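PDB 5UZ8: cadherin-23 from Mus musculus, which probably serves as a calcium-dependent adhesion protein of the inner ear, helping to carry force during mechanotransduction in hearing. Local coordinates for residues Tyr121-Phe126 and Val134-Thr139; His184-Ala189 and Gln208-Val213. All blocks are in the same frame, centred on the assembly; numbering follows the deposited sequence. Where two conformers were deposited one is given.

In the fold
Contacts 1 and 2 belong to the same cadherin repeat, a beta sandwich, and their centres lie about 8 Å apart. Contact 2 pairs two neighbouring strands within one sheet, whereas contact 1 runs from an edge strand of that sheet, 121-126, to strand 134-141 of the facing one. Strands 121-126 and 204-214 run side by side and join the contacts: Val125 N bonds to Arg212 O at 2.9 Å, and the side-chain Gln122 OE1 takes a bond from Arg212 NE. Both contacts approach the calcium-binding junction with the next repeat, where glutathione is also bound; the side chain of Val213 is about 8 Å from a calcium ion, that of Val125 about 12 Å.

Contact 1 of 2, residues Tyr121-Phe126 and Val134-Thr139; sequences YQEAVF and VILRVT
Tyr121 lies along the chain from Leu136 to Thr139, and its side chain can be followed outward atom by atom. CB rests on Leu136 CD1 at 3.7 Å, and CG sits near both that methyl and Val138 CG1. With CG anti to the carbonyl carbon (chi1 -66°), the ring leans back toward the start of its own strand and spreads one face against Val138. There Val138 CG1 stands over that face, 3.8 Å from the ring centroid and only 11° off the normal, a CH-pi contact, while CE2 and CZ run past the backbone of Arg137 and Val138. At the tip, Tyr121 OH accepts a long, weak hydrogen bond from Thr139 N, 3.4 Å but nearly straight.

The two strands belong to opposite sheets of the cadherin beta sandwich, and their axes are 7.4 Å apart and antiparallel at 165°, so side chains and not backbone bonds do most of the joining. Ile135 and Leu136 together sit opposite the single residue Ile171 of strand 170-173, which makes a classic beta bulge, and it is here that Glu123 meets the second segment. Glu123 CG lies 3.6 Å from Ile135 O and against Leu136 CB, and a bend at chi2 then folds the carboxylate toward a water. This water donates both to Glu123 OE2 at 3.0 Å and to Ile135 O, tying the acid to the same carbonyl. Further along, Val125 CG1 meets Ile135 CG2 at 3.8 Å, the two side chains crossing at about a right angle; Ile135 CG2 also touches Glu123 CB.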
ATOM      1  N   TYR A 121      -0.151  -2.123  -5.747  1.00 17.16           N
ATOM      2  CA  TYR A 121       1.034  -1.368  -6.198  1.00 16.40           C
ATOM      3  C   TYR A 121       2.123  -2.341  -6.480  1.00 16.62           C
ATOM      4  O   TYR A 121       2.182  -3.403  -5.845  1.00 16.85           O
ATOM      5  CB  TYR A 121       1.478  -0.375  -5.144  1.00 15.70           C
ATOM      6  CG  TYR A 121       0.473   0.747  -4.893  1.00 15.52           C
ATOM      7  CD1 TYR A 121      -0.545   0.586  -3.964  1.00 15.56           C
ATOM      8  CD2 TYR A 121       0.562   1.971  -5.575  1.00 15.86           C
ATOM      9  CE1 TYR A 121      -1.457   1.609  -3.708  1.00 15.77           C
ATOM     10  CE2 TYR A 121      -0.344   3.018  -5.324  1.00 15.86           C
ATOM     11  CZ  TYR A 121      -1.342   2.822  -4.393  1.00 15.79           C
ATOM     12  OH  TYR A 121      -2.256   3.808  -4.137  1.00 16.54           O
ATOM     13  N   GLN A 122       2.998  -2.010  -7.422  1.00 16.52           N
ATOM     14  CA  GLN A 122       4.139  -2.873  -7.723  1.00 16.73           C
ATOM     15  C   GLN A 122       5.278  -2.075  -8.339  1.00 16.75           C
ATOM     16  O   GLN A 122       5.036  -1.182  -9.172  1.00 15.92           O
ATOM     17  CB  GLN A 122       3.748  -4.010  -8.667  1.00 18.05           C
ATOM     18  CG  GLN A 122       4.942  -4.892  -9.074  1.00 18.64           C
ATOM     19  CD  GLN A 122       4.530  -6.211  -9.710  1.00 20.30           C
ATOM     20  OE1 GLN A 122       5.363  -6.930 -10.322  1.00 20.48           O
ATOM     21  NE2 GLN A 122       3.251  -6.554  -9.562  1.00 21.22           N
ATOM     22  N   GLU A 123       6.495  -2.374  -7.896  1.00 16.41           N
ATOM     23  CA  GLU A 123       7.698  -1.866  -8.556  1.00 17.89           C
ATOM     24  C   GLU A 123       8.763  -2.939  -8.574  1.00 16.75           C
ATOM     25  O   GLU A 123       8.729  -3.856  -7.754  1.00 15.74           O
ATOM     26  CB  GLU A 123       8.281  -0.655  -7.844  1.00 19.14           C
ATOM     27  CG  GLU A 123       7.449   0.601  -7.857  1.00 21.51           C
ATOM     28  CD  GLU A 123       7.244   1.231  -9.214  1.00 24.45           C
ATOM     29  OE1 GLU A 123       8.033   0.965 -10.167  1.00 26.13           O
ATOM     30  OE2 GLU A 123       6.234   2.005  -9.295  1.00 26.49           O
ATOM     31  N   ALA A 124       9.706  -2.792  -9.492  1.00 16.51           N
ATOM     32  CA  ALA A 124      10.874  -3.665  -9.557  1.00 16.31           C
ATOM     33  C   ALA A 124      12.088  -2.812  -9.315  1.00 16.67           C
ATOM     34  O   ALA A 124      12.205  -1.704  -9.895  1.00 17.37           O
ATOM     35  CB  ALA A 124      10.978  -4.329 -10.920  1.00 17.10           C
ATOM     36  N   VAL A 125      13.003  -3.307  -8.500  1.00 15.52           N
ATOM     37  CA  VAL A 125      14.217  -2.580  -8.180  1.00 16.09           C
ATOM     38  C   VAL A 125      15.376  -3.530  -8.252  1.00 15.80           C
ATOM     39  O   VAL A 125      15.210  -4.696  -7.937  1.00 15.37           O
ATOM     40  CB  VAL A 125      14.178  -1.912  -6.793  1.00 16.68           C
ATOM     41  CG1 VAL A 125      13.060  -0.854  -6.747  1.00 17.53           C
ATOM     42  CG2 VAL A 125      14.015  -2.920  -5.666  1.00 16.38           C
ATOM     43  N   PHE A 126      16.549  -3.027  -8.601  1.00 15.93           N
ATOM     44  CA  PHE A 126      17.752  -3.855  -8.587  1.00 16.05           C
ATOM     45  C   PHE A 126      18.195  -4.097  -7.147  1.00 15.40           C
ATOM     46  O   PHE A 126      18.028  -3.252  -6.281  1.00 15.35           O
ATOM     47  CB  PHE A 126      18.872  -3.243  -9.429  1.00 17.37           C
ATOM     48  CG  PHE A 126      18.645  -3.369 -10.918  1.00 19.37           C
ATOM     49  CD1 PHE A 126      18.955  -4.549 -11.586  1.00 19.94           C
ATOM     50  CD2 PHE A 126      18.101  -2.314 -11.646  1.00 20.86           C
ATOM     51  CE1 PHE A 126      18.729  -4.678 -12.954  1.00 21.23           C
ATOM     52  CE2 PHE A 126      17.863  -2.438 -13.015  1.00 21.81           C
ATOM     53  CZ  PHE A 126      18.181  -3.611 -13.668  1.00 22.27           C
ATOM     54  N   VAL A 134      13.610   5.956  -2.238  1.00 18.02           N
ATOM     55  CA  VAL A 134      12.176   5.790  -2.303  1.00 17.61           C
ATOM     56  C   VAL A 134      11.851   4.944  -3.523  1.00 17.68           C
ATOM     57  O   VAL A 134      12.306   5.235  -4.638  1.00 18.67           O
ATOM     58  CB  VAL A 134      11.448   7.148  -2.437  1.00 18.05           C
ATOM     59  CG1 VAL A 134       9.958   6.935  -2.657  1.00 17.12           C
ATOM     60  CG2 VAL A 134      11.695   7.985  -1.191  1.00 18.99           C
ATOM     61  N   ILE A 135      11.047   3.933  -3.315  1.00 17.15           N
ATOM     62  CA  ILE A 135      10.680   2.988  -4.376  1.00 18.19           C
ATOM     63  C   ILE A 135       9.358   3.363  -5.041  1.00 18.19           C
ATOM     64  O   ILE A 135       9.244   3.314  -6.262  1.00 17.94           O
ATOM     65  CB  ILE A 135      10.601   1.574  -3.830  1.00 18.00           C
ATOM     66  CG1 ILE A 135      12.002   1.126  -3.426  1.00 18.88           C
ATOM     67  CG2 ILE A 135      10.080   0.620  -4.890  1.00 18.55           C
ATOM     68  CD1 ILE A 135      12.001  -0.172  -2.680  1.00 19.25           C
ATOM     69  N   LEU A 136       8.356   3.680  -4.224  1.00 17.97           N
ATOM     70  CA  LEU A 136       7.057   4.107  -4.739  1.00 19.10           C
ATOM     71  C   LEU A 136       6.308   4.853  -3.639  1.00 18.60           C
ATOM     72  O   LEU A 136       6.700   4.812  -2.479  1.00 17.78           O
ATOM     73  CB  LEU A 136       6.226   2.889  -5.159  1.00 20.08           C
ATOM     74  CG  LEU A 136       5.711   2.140  -3.924  1.00 21.47           C
ATOM     75  CD1 LEU A 136       4.258   1.763  -4.030  1.00 22.82           C
ATOM     76  CD2 LEU A 136       6.608   0.985  -3.572  1.00 23.22           C
ATOM     77  N   ARG A 137       5.243   5.528  -4.038  1.00 18.29           N
ATOM     78  CA  ARG A 137       4.380   6.221  -3.104  0.50 17.81           C
ATOM     79  C   ARG A 137       2.974   5.631  -3.217  1.00 17.67           C
ATOM     80  O   ARG A 137       2.445   5.511  -4.306  1.00 17.12           O
ATOM     81  CB  ARG A 137       4.367   7.708  -3.458  0.50 18.56           C
ATOM     82  CG  ARG A 137       3.591   8.598  -2.498  0.50 18.61           C
ATOM     83  CD  ARG A 137       3.843  10.061  -2.848  0.50 19.74           C
ATOM     84  NE  ARG A 137       4.931  10.644  -2.083  0.50 20.59           N
ATOM     85  CZ  ARG A 137       5.698  11.658  -2.479  0.50 22.25           C
ATOM     86  NH1 ARG A 137       6.641  12.134  -1.667  0.50 22.19           N
ATOM     87  NH2 ARG A 137       5.536  12.199  -3.687  0.50 23.83           N
ATOM     88  N   VAL A 138       2.389   5.261  -2.087  1.00 16.94           N
ATOM     89  CA  VAL A 138       0.999   4.861  -2.013  1.00 16.69           C
ATOM     90  C   VAL A 138       0.180   6.062  -1.556  1.00 16.39           C
ATOM     91  O   VAL A 138       0.656   6.875  -0.755  1.00 15.51           O
ATOM     92  CB  VAL A 138       0.788   3.650  -1.100  1.00 16.58           C
ATOM     93  CG1 VAL A 138       1.660   2.492  -1.574  1.00 17.27           C
ATOM     94  CG2 VAL A 138       1.009   3.964   0.368  1.00 16.96           C
ATOM     95  N   THR A 139      -1.048   6.174  -2.073  1.00 16.44           N
ATOM     96  CA  THR A 139      -1.928   7.262  -1.683  1.00 15.76           C
ATOM     97  C   THR A 139      -3.341   6.711  -1.482  1.00 14.73           C
ATOM     98  O   THR A 139      -3.879   5.995  -2.357  1.00 14.75           O
ATOM     99  CB  THR A 139      -1.966   8.362  -2.771  1.00 17.51           C
ATOM    100  OG1 THR A 139      -0.646   8.891  -3.009  1.00 18.48           O
ATOM    101  CG2 THR A 139      -2.912   9.483  -2.380  1.00 17.93           C
TER
HETATM  102  O   HOH W   1       7.169   4.686  -8.325  1.00 37.89           O

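Contact 2 of 2, residues His184-Ala189 and Gln208-Val213; sequences HYILTA and QVVIRV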
ATOM      1  N   HIS A 184      11.562 -11.284  -3.979  1.00 14.34           N
ATOM      2  CA  HIS A 184      10.466 -10.327  -4.038  1.00 13.78           C
ATOM      3  C   HIS A 184       9.727 -10.322  -2.693  1.00 13.74           C
ATOM      4  O   HIS A 184       9.806 -11.289  -1.913  1.00 13.85           O
ATOM      5  CB  HIS A 184       9.451 -10.676  -5.118  1.00 14.31           C
ATOM      6  CG  HIS A 184       8.665 -11.915  -4.833  1.00 14.85           C
ATOM      7  ND1 HIS A 184       9.239 -13.165  -4.838  1.00 15.64           N
ATOM      8  CD2 HIS A 184       7.353 -12.101  -4.562  1.00 15.78           C
ATOM      9  CE1 HIS A 184       8.309 -14.078  -4.596  1.00 16.55           C
ATOM     10  NE2 HIS A 184       7.154 -13.457  -4.420  1.00 16.92           N
ATOM     11  N   TYR A 185       8.985  -9.250  -2.475  1.00 13.47           N
ATOM     12  CA  TYR A 185       8.225  -9.016  -1.249  1.00 13.79           C
ATOM     13  C   TYR A 185       6.785  -8.675  -1.617  1.00 14.43           C
ATOM     14  O   TYR A 185       6.538  -7.985  -2.631  1.00 13.62           O
ATOM     15  CB  TYR A 185       8.855  -7.829  -0.505  1.00 13.40           C
ATOM     16  CG  TYR A 185      10.272  -8.065  -0.088  1.00 13.65           C
ATOM     17  CD1 TYR A 185      11.323  -7.865  -0.980  1.00 13.68           C
ATOM     18  CD2 TYR A 185      10.576  -8.498   1.211  1.00 14.55           C
ATOM     19  CE1 TYR A 185      12.651  -8.099  -0.592  1.00 13.95           C
ATOM     20  CE2 TYR A 185      11.890  -8.684   1.629  1.00 15.01           C
ATOM     21  CZ  TYR A 185      12.921  -8.485   0.703  1.00 14.76           C
ATOM     22  OH  TYR A 185      14.222  -8.709   1.052  1.00 15.64           O
ATOM     23  N   ILE A 186       5.848  -9.126  -0.790  1.00 15.04           N
ATOM     24  CA  ILE A 186       4.456  -8.715  -0.911  1.00 16.01           C
ATOM     25  C   ILE A 186       4.078  -8.128   0.454  1.00 16.68           C
ATOM     26  O   ILE A 186       3.867  -8.865   1.395  1.00 17.30           O
ATOM     27  CB  ILE A 186       3.538  -9.901  -1.309  1.00 17.20           C
ATOM     28  CG1 ILE A 186       4.099 -10.583  -2.561  1.00 17.39           C
ATOM     29  CG2 ILE A 186       2.095  -9.414  -1.514  1.00 17.55           C
ATOM     30  CD1 ILE A 186       3.253 -11.733  -3.069  1.00 18.83           C
ATOM     31  N   LEU A 187       4.042  -6.807   0.525  1.00 16.74           N
ATOM     32  CA  LEU A 187       3.872  -6.066   1.761  1.00 17.91           C
ATOM     33  C   LEU A 187       2.442  -5.537   1.865  1.00 17.83           C
ATOM     34  O   LEU A 187       1.814  -5.243   0.864  1.00 17.83           O
ATOM     35  CB  LEU A 187       4.808  -4.893   1.773  1.00 18.14           C
ATOM     36  CG  LEU A 187       6.292  -5.182   1.582  1.00 19.57           C
ATOM     37  CD1 LEU A 187       7.002  -3.833   1.652  1.00 20.45           C
ATOM     38  CD2 LEU A 187       6.733  -6.200   2.628  1.00 20.83           C
ATOM     39  N   THR A 188       1.939  -5.452   3.084  1.00 18.42           N
ATOM     40  CA  THR A 188       0.647  -4.825   3.345  1.00 18.41           C
ATOM     41  C   THR A 188       0.871  -3.404   3.842  1.00 17.60           C
ATOM     42  O   THR A 188       1.489  -3.214   4.892  1.00 18.14           O
ATOM     43  CB  THR A 188      -0.127  -5.623   4.402  1.00 19.44           C
ATOM     44  OG1 THR A 188      -0.322  -6.972   3.933  1.00 20.08           O
ATOM     45  CG2 THR A 188      -1.466  -4.978   4.665  1.00 19.70           C
ATOM     46  N   ALA A 189       0.351  -2.428   3.103  1.00 16.45           N
ATOM     47  CA  ALA A 189       0.346  -1.030   3.523  1.00 15.77           C
ATOM     48  C   ALA A 189      -1.043  -0.698   4.071  1.00 16.18           C
ATOM     49  O   ALA A 189      -2.054  -1.121   3.488  1.00 15.72           O
ATOM     50  CB  ALA A 189       0.683  -0.112   2.374  1.00 14.83           C
ATOM     51  N   GLN A 208      -2.003  -4.295  -0.992  1.00 15.50           N
ATOM     52  CA  GLN A 208      -0.771  -5.057  -1.155  1.00 15.64           C
ATOM     53  C   GLN A 208       0.186  -4.325  -2.090  1.00 15.03           C
ATOM     54  O   GLN A 208      -0.228  -3.744  -3.110  1.00 14.19           O
ATOM     55  CB  GLN A 208      -1.008  -6.483  -1.645  1.00 17.07           C
ATOM     56  CG  GLN A 208      -1.924  -7.310  -0.782  1.00 19.23           C
ATOM     57  CD  GLN A 208      -1.363  -7.557   0.591  1.00 20.12           C
ATOM     58  OE1 GLN A 208      -1.836  -6.971   1.608  1.00 21.56           O
ATOM     59  NE2 GLN A 208      -0.350  -8.380   0.647  1.00 20.11           N
ATOM     60  N   VAL A 209       1.455  -4.339  -1.701  1.00 14.54           N
ATOM     61  CA  VAL A 209       2.556  -3.720  -2.445  1.00 14.38           C
ATOM     62  C   VAL A 209       3.611  -4.772  -2.757  1.00 14.46           C
ATOM     63  O   VAL A 209       4.178  -5.346  -1.823  1.00 14.70           O
ATOM     64  CB  VAL A 209       3.206  -2.599  -1.625  1.00 13.98           C
ATOM     65  CG1 VAL A 209       4.329  -1.938  -2.450  1.00 13.99           C
ATOM     66  CG2 VAL A 209       2.146  -1.585  -1.211  1.00 14.03           C
ATOM     67  N   VAL A 210       3.844  -5.043  -4.048  1.00 14.77           N
ATOM     68  CA  VAL A 210       4.828  -5.986  -4.509  1.00 14.83           C
ATOM     69  C   VAL A 210       6.112  -5.244  -4.859  1.00 14.44           C
ATOM     70  O   VAL A 210       6.105  -4.272  -5.634  1.00 15.05           O
ATOM     71  CB  VAL A 210       4.365  -6.761  -5.767  1.00 15.80           C
ATOM     72  CG1 VAL A 210       5.455  -7.709  -6.262  1.00 16.41           C
ATOM     73  CG2 VAL A 210       3.100  -7.540  -5.474  1.00 16.78           C
ATOM     74  N   ILE A 211       7.227  -5.727  -4.340  1.00 13.72           N
ATOM     75  CA  ILE A 211       8.533  -5.229  -4.753  0.50 13.49           C
ATOM     76  C   ILE A 211       9.314  -6.421  -5.270  1.00 13.79           C
ATOM     77  O   ILE A 211       9.658  -7.334  -4.506  1.00 13.95           O
ATOM     78  CB  ILE A 211       9.294  -4.521  -3.617  0.50 12.87           C
ATOM     79  CG1 ILE A 211       8.592  -3.214  -3.268  0.50 12.86           C
ATOM     80  CG2 ILE A 211      10.738  -4.206  -4.046  0.50 12.85           C
ATOM     81  CD1 ILE A 211       8.890  -2.670  -1.884  0.50 12.62           C
ATOM     82  N   ARG A 212       9.581  -6.422  -6.569  1.00 13.93           N
ATOM     83  CA  ARG A 212      10.341  -7.500  -7.195  1.00 14.47           C
ATOM     84  C   ARG A 212      11.789  -7.053  -7.292  1.00 14.69           C
ATOM     85  O   ARG A 212      12.073  -5.912  -7.654  1.00 15.16           O
ATOM     86  CB  ARG A 212       9.770  -7.883  -8.545  1.00 14.96           C
ATOM     87  CG  ARG A 212       8.325  -8.356  -8.432  1.00 15.54           C
ATOM     88  CD  ARG A 212       7.831  -9.127  -9.656  1.00 16.43           C
ATOM     89  NE  ARG A 212       6.439  -9.471  -9.471  1.00 17.31           N
ATOM     90  CZ  ARG A 212       5.986 -10.490  -8.738  1.00 17.94           C
ATOM     91  NH1 ARG A 212       6.817 -11.367  -8.161  1.00 17.56           N
ATOM     92  NH2 ARG A 212       4.674 -10.640  -8.609  1.00 19.11           N
ATOM     93  N   VAL A 213      12.701  -7.951  -6.927  1.00 14.41           N
ATOM     94  CA  VAL A 213      14.108  -7.605  -6.793  1.00 14.91           C
ATOM     95  C   VAL A 213      14.831  -8.186  -7.991  1.00 15.08           C
ATOM     96  O   VAL A 213      14.873  -9.401  -8.170  1.00 15.49           O
ATOM     97  CB  VAL A 213      14.685  -8.170  -5.496  1.00 15.20           C
ATOM     98  CG1 VAL A 213      16.149  -7.772  -5.326  1.00 15.56           C
ATOM     99  CG2 VAL A 213      13.865  -7.682  -4.326  1.00 15.40           C
TER
HETATM  100  O   HOH W   2       1.508  -8.881   2.776  1.00 21.34           O
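Thr188 OG1 is gripped from two directions: it donates to Gln208 OE1 at 2.8 Å, in the plane of the amide and on a lone pair, and it accepts a bond from a water. The same water donates to Ile186 O at 2.7 Å and accepts from Gln208 NE2, so both ends of the amide are engaged. A bend at chi2 (-64°) brings the Gln208 chain back over the neighbouring strand, with NE2 3.4 Å from Ile186 CG2. With an alanine here, the Thr188 hydroxyl would probably lose the amide acceptor that fixes its proton, and the water the NE2 that donates to it.

Strands 184-193 and 204-214 form an antiparallel beta hairpin of the cadherin sandwich. Tyr185 with Ile211 and Leu187 with Val209 are its hydrogen-bonded pairs here, Leu187 N reaching Val209 O at 2.8 Å and 176°. Their side chains face the interior, where Tyr185 CE1 lies 3.9 Å from Val213 CG2 and Phe162 packs edge-to-face with Tyr185. The other face carries His184 and Arg212 side by side: Arg212 NH1 lies over the imidazole, 3.7 Å from His184 CD2, with the planes 32° apart, while Gln122 holds Arg212 NE.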